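Local coordinates for cellulosomal scaffoldin adaptor protein B (Acetivibrio cellulolyticus, PDB 4UYP), which binds, through the type I dockerin module at its C-terminal end, a cohesin of the anchoring scaffoldin ScaC, helping attach the cellulosome to the bacterial cell surface, at residues D17-L20 / I21-Y24; G47-K50 / I51-V55. The protein carries 2 engineered substitutions. All blocks are in the same frame, centred on the assembly; numbering follows the deposited sequence. Where two conformers were deposited one is given.

Contact 1: residues D17-L20 / I21-Y24. With CA (calcium ion), chain L.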
loop_
_atom_site.group_PDB
_atom_site.type_symbol
_atom_site.label_atom_id
_atom_site.label_comp_id
_atom_site.label_asym_id
_atom_site.label_seq_id
_atom_site.Cartn_x
_atom_site.Cartn_y
_atom_site.Cartn_z
ATOM N N ASP B 17 -13.550 -21.379 6.032
ATOM C CA ASP B 17 -12.142 -21.267 5.639
ATOM C C ASP B 17 -11.969 -20.252 4.507
ATOM O O ASP B 17 -10.993 -19.538 4.513
ATOM C CB ASP B 17 -11.595 -22.681 5.251
ATOM C CG ASP B 17 -11.485 -23.648 6.459
ATOM O OD1 ASP B 17 -10.802 -23.349 7.470
ATOM O OD2 ASP B 17 -12.062 -24.772 6.372
ATOM N N ALA B 18 -12.896 -20.237 3.542
ATOM C CA ALA B 18 -12.711 -19.314 2.419
ATOM C C ALA B 18 -12.989 -17.898 2.914
ATOM O O ALA B 18 -12.411 -16.954 2.376
ATOM C CB ALA B 18 -13.724 -19.688 1.287
ATOM N N VAL B 19 -13.936 -17.731 3.868
ATOM C CA VAL B 19 -14.151 -16.399 4.469
ATOM C C VAL B 19 -12.889 -15.883 5.145
ATOM O O VAL B 19 -12.511 -14.684 5.012
ATOM C CB VAL B 19 -15.286 -16.461 5.430
ATOM C CG1 VAL B 19 -15.478 -15.067 6.086
ATOM C CG2 VAL B 19 -16.632 -16.819 4.765
ATOM N N LEU B 20 -12.158 -16.754 5.861
ATOM C CA LEU B 20 -10.937 -16.353 6.510
ATOM C C LEU B 20 -9.879 -15.926 5.547
ATOM O O LEU B 20 -9.152 -14.932 5.769
ATOM C CB LEU B 20 -10.391 -17.437 7.423
ATOM C CG LEU B 20 -11.334 -17.736 8.575
ATOM C CD1 LEU B 20 -10.874 -18.993 9.346
ATOM C CD2 LEU B 20 -11.177 -16.572 9.593
ATOM N N ILE B 21 -9.733 -16.629 4.381
ATOM C CA ILE B 21 -8.776 -16.194 3.398
ATOM C C ILE B 21 -9.203 -14.807 2.872
ATOM O O ILE B 21 -8.316 -13.927 2.692
ATOM C CB ILE B 21 -8.715 -17.182 2.230
ATOM C CG1 ILE B 21 -8.199 -18.547 2.744
ATOM C CG2 ILE B 21 -7.760 -16.685 1.183
ATOM C CD1 ILE B 21 -8.206 -19.655 1.662
ATOM N N ARG B 22 -10.500 -14.622 2.601
ATOM C CA ARG B 22 -10.960 -13.278 2.187
ATOM C C ARG B 22 -10.619 -12.186 3.284
ATOM O O ARG B 22 -10.173 -11.063 2.907
ATOM C CB ARG B 22 -12.443 -13.369 1.858
ATOM C CG ARG B 22 -12.997 -12.002 1.371
ATOM C CD ARG B 22 -14.458 -12.191 0.995
ATOM N NE ARG B 22 -15.276 -12.412 2.196
ATOM C CZ ARG B 22 -16.486 -12.953 2.157
ATOM N NH1 ARG B 22 -17.021 -13.464 1.061
ATOM N NH2 ARG B 22 -17.164 -12.959 3.295
ATOM N N ASP B 23 -10.742 -12.538 4.549
ATOM C CA ASP B 23 -10.403 -11.550 5.636
ATOM C C ASP B 23 -8.962 -11.215 5.489
ATOM O O ASP B 23 -8.573 -10.029 5.737
ATOM C CB ASP B 23 -10.646 -12.167 7.016
ATOM C CG ASP B 23 -12.065 -12.211 7.413
ATOM O OD1 ASP B 23 -12.937 -11.624 6.770
ATOM O OD2 ASP B 23 -12.225 -12.972 8.474
ATOM N N TYR B 24 -8.044 -12.172 5.190
ATOM C CA TYR B 24 -6.650 -11.825 5.014
ATOM C C TYR B 24 -6.371 -10.900 3.827
ATOM O O TYR B 24 -5.616 -9.902 3.907
ATOM C CB TYR B 24 -5.832 -13.157 4.825
ATOM C CG TYR B 24 -4.360 -13.006 4.857
ATOM C CD1 TYR B 24 -3.627 -12.691 3.702
ATOM C CD2 TYR B 24 -3.671 -13.138 6.103
ATOM C CE1 TYR B 24 -2.246 -12.496 3.742
ATOM C CE2 TYR B 24 -2.291 -13.032 6.074
ATOM C CZ TYR B 24 -1.601 -12.660 4.934
ATOM O OH TYR B 24 -0.209 -12.504 5.035
HETATM CA CA CA L . -11.459 -25.611 8.526
HETATM O O HOH W 1 -13.529 -24.593 9.216
#

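Contact 2: residues G47-K50 / I51-V55. With CA (calcium ion), chain K.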
loop_
_atom_site.group_PDB
_atom_site.type_symbol
_atom_site.label_atom_id
_atom_site.label_comp_id
_atom_site.label_asym_id
_atom_site.label_seq_id
_atom_site.Cartn_x
_atom_site.Cartn_y
_atom_site.Cartn_z
ATOM N N GLY B 47 2.631 -19.359 -3.751
ATOM C CA GLY B 47 3.454 -18.696 -2.781
ATOM C C GLY B 47 2.929 -17.431 -2.145
ATOM O O GLY B 47 3.491 -16.954 -1.159
ATOM N N SER B 48 1.738 -16.994 -2.628
ATOM C CA SER B 48 1.078 -15.801 -2.093
ATOM C C SER B 48 -0.359 -16.130 -1.826
ATOM O O SER B 48 -0.961 -17.013 -2.490
ATOM C CB SER B 48 1.075 -14.618 -3.030
ATOM O OG SER B 48 2.404 -14.090 -3.222
ATOM N N ILE B 49 -0.919 -15.474 -0.796
ATOM C CA ILE B 49 -2.355 -15.572 -0.536
ATOM C C ILE B 49 -3.060 -14.438 -1.317
ATOM O O ILE B 49 -2.734 -13.249 -1.121
ATOM C CB ILE B 49 -2.601 -15.509 0.946
ATOM C CG1 ILE B 49 -1.674 -16.509 1.686
ATOM C CG2 ILE B 49 -4.047 -15.842 1.301
ATOM C CD1 ILE B 49 -1.986 -16.633 3.174
ATOM N N LYS B 50 -3.960 -14.798 -2.207
ATOM C CA LYS B 50 -4.678 -13.839 -3.045
ATOM C C LYS B 50 -6.089 -14.223 -3.111
ATOM O O LYS B 50 -6.545 -15.259 -2.629
ATOM C CB LYS B 50 -4.093 -13.778 -4.426
ATOM C CG LYS B 50 -2.566 -13.449 -4.478
ATOM C CD LYS B 50 -2.018 -13.487 -5.876
ATOM C CE LYS B 50 -2.505 -12.355 -6.696
ATOM N NZ LYS B 50 -1.866 -12.329 -8.062
ATOM N N ILE B 51 -6.936 -13.318 -3.699
ATOM C CA ILE B 51 -8.352 -13.589 -3.691
ATOM C C ILE B 51 -8.727 -14.918 -4.375
ATOM O O ILE B 51 -9.763 -15.495 -4.000
ATOM C CB ILE B 51 -9.162 -12.340 -4.297
ATOM C CG1 ILE B 51 -10.704 -12.417 -4.001
ATOM C CG2 ILE B 51 -8.913 -12.206 -5.781
ATOM C CD1 ILE B 51 -11.028 -12.533 -2.529
ATOM N N ASN B 52 -7.954 -15.309 -5.392
ATOM C CA ASN B 52 -8.419 -16.552 -6.015
ATOM C C ASN B 52 -8.199 -17.748 -5.113
ATOM O O ASN B 52 -8.958 -18.716 -5.276
ATOM C CB ASN B 52 -7.635 -16.762 -7.317
ATOM C CG ASN B 52 -6.180 -17.105 -7.080
ATOM O OD1 ASN B 52 -5.453 -16.444 -6.318
ATOM N ND2 ASN B 52 -5.694 -18.189 -7.743
ATOM N N ASP B 53 -7.299 -17.707 -4.140
ATOM C CA ASP B 53 -7.211 -18.816 -3.158
ATOM C C ASP B 53 -8.503 -18.921 -2.429
ATOM O O ASP B 53 -8.994 -20.012 -2.148
ATOM C CB ASP B 53 -6.058 -18.599 -2.203
ATOM C CG ASP B 53 -4.713 -18.612 -2.863
ATOM O OD1 ASP B 53 -4.288 -19.632 -3.482
ATOM O OD2 ASP B 53 -3.906 -17.619 -2.743
ATOM N N ALA B 54 -9.147 -17.750 -2.074
ATOM C CA ALA B 54 -10.374 -17.827 -1.305
ATOM C C ALA B 54 -11.495 -18.449 -2.186
ATOM O O ALA B 54 -12.251 -19.269 -1.667
ATOM C CB ALA B 54 -10.752 -16.341 -0.889
ATOM N N VAL B 55 -11.584 -18.049 -3.439
ATOM C CA VAL B 55 -12.652 -18.562 -4.263
ATOM C C VAL B 55 -12.422 -20.040 -4.604
ATOM O O VAL B 55 -13.416 -20.777 -4.674
ATOM C CB VAL B 55 -12.937 -17.677 -5.468
ATOM C CG1 VAL B 55 -11.967 -17.898 -6.651
ATOM C CG2 VAL B 55 -14.412 -17.696 -5.802
HETATM CA CA CA K . -2.035 -18.483 -3.904
HETATM O O HOH W 2 -2.897 -17.136 -5.717
#

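Contact 1: residues D17-L20 / I21-Y24
Val19 O accepts the N-H of Asp23 at 2.8 Å, and the same i to i+4 pattern repeats from Arg22 N to Ala18 O (3.0 Å), Tyr24 N to Leu20 O (3.0 Å) and Ile21 N to Asp17 O (3.2 Å), the backbone ladder of helix 15-26. Asp17 adds the metal chemistry. Its carboxylate grips a calcium ion with both oxygens, OD1 at 2.6 Å and OD2 at 2.4 Å, alongside water 1 and ligands from Asp6, Asp8, Asn10 and Ser12; a backbone N-H from Arg14 also holds OD2. A short, bidentate acid suits this closing position of the calcium loop. A turn beyond Val19, Arg22 sets out with CG anti to its backbone N (chi1 -178°), then bends at chi3, bringing NH2 obliquely to within 3.9 Å of Val19 CG1. Its other terminal nitrogen, NH1, forms a salt bridge with Glu78 of a ScaC chain. Leu20 lays its CD2 methyl 3.9 Å from Asp23 OD2, while its side chain also rests on Val7 and Asp8. Branched Ile21 turns to the interior, against helices 37-41 and 51-61, and small Ala18 lets helix 51-61 come close. The bonding implies that one helix combines three chemistries: calcium ties down its first turn, Ala18 and Ile21 face the core, and a long cationic arm is presented to the cohesin.

Contact 2: residues G47-K50 / I51-V55
Ser48 and Asp53 meet on a calcium ion: the backbone O of Ser48 binds it at 2.3 Å, while the Asp53 carboxylate clasps it with both oxygens, OD1 at 2.6 Å and OD2 at 2.4 Å. Water 2 is a further ligand, and Asp42, Asp44 and Asn46 supply the rest. Because Ser48 contributes its carbonyl, its hydroxyl can turn elsewhere, to Gln43 of a ScaC chain. In the second shell, Lys50 N donates to Asp53 OD2 at 2.9 Å and 159°, and OD2 receives it on its anti lone pair, the one away from OD1, thus serving metal and backbone together. Asp53 N returns a bent hydrogen bond to Lys50 O (3.0 Å) from above the carbonyl plane. This is the EF-hand-type calcium loop of a dockerin, with Asp42 first and Asp53 last, running into helix 51-61. Lys50 is the N-cap residue, and Asp53, three residues on, receives its N-H, the side-chain half of a capping box; the return bond goes to the backbone O of Lys50, since lysine has no side-chain acceptor. Asn52 positions the water: water 2 donates to Asn52 OD1, 2.7 Å from the water oxygen, and OD1 lies 3.5 Å from Lys50 CB. To get there CG takes the crowded position between backbone N and carbonyl carbon (chi1 70°), and ND2 bonds to Asp44 and to Gly125 O of a ScaC chain. Farther out, Gly47 has phi 98°, where a CB would jam against the preceding carbonyl O, which suits glycine; its N-H bonds to Asp42. Branched Ile49 packs on Ile21, Tyr24, Met38 and Phe32. The long arm of Lys50, bent at chi3, carries NZ to salt bridges with Glu128 of one ScaC chain and Asp41 of another.

Contact 1 comes first along the chain, on helix 15-26, and contact 2 follows where the second calcium loop enters helix 51-61; their centres lie 9 Å apart within the same dockerin domain. The two helices meet directly: Ala18 CB lies 3.3 Å from Ala54 O, and Ile21 CG2 packs 3.7 Å from Ala54 CB. Asp17 and Asp53 hold equivalent places at the ends of their calcium loops, reflecting the duplicated segments of type I dockerins. Both contacts reach ScaC chains in this assembly, contact 2 through more residues. Such internal repetition is consistent with the alternative cohesin-binding orientations known for the family.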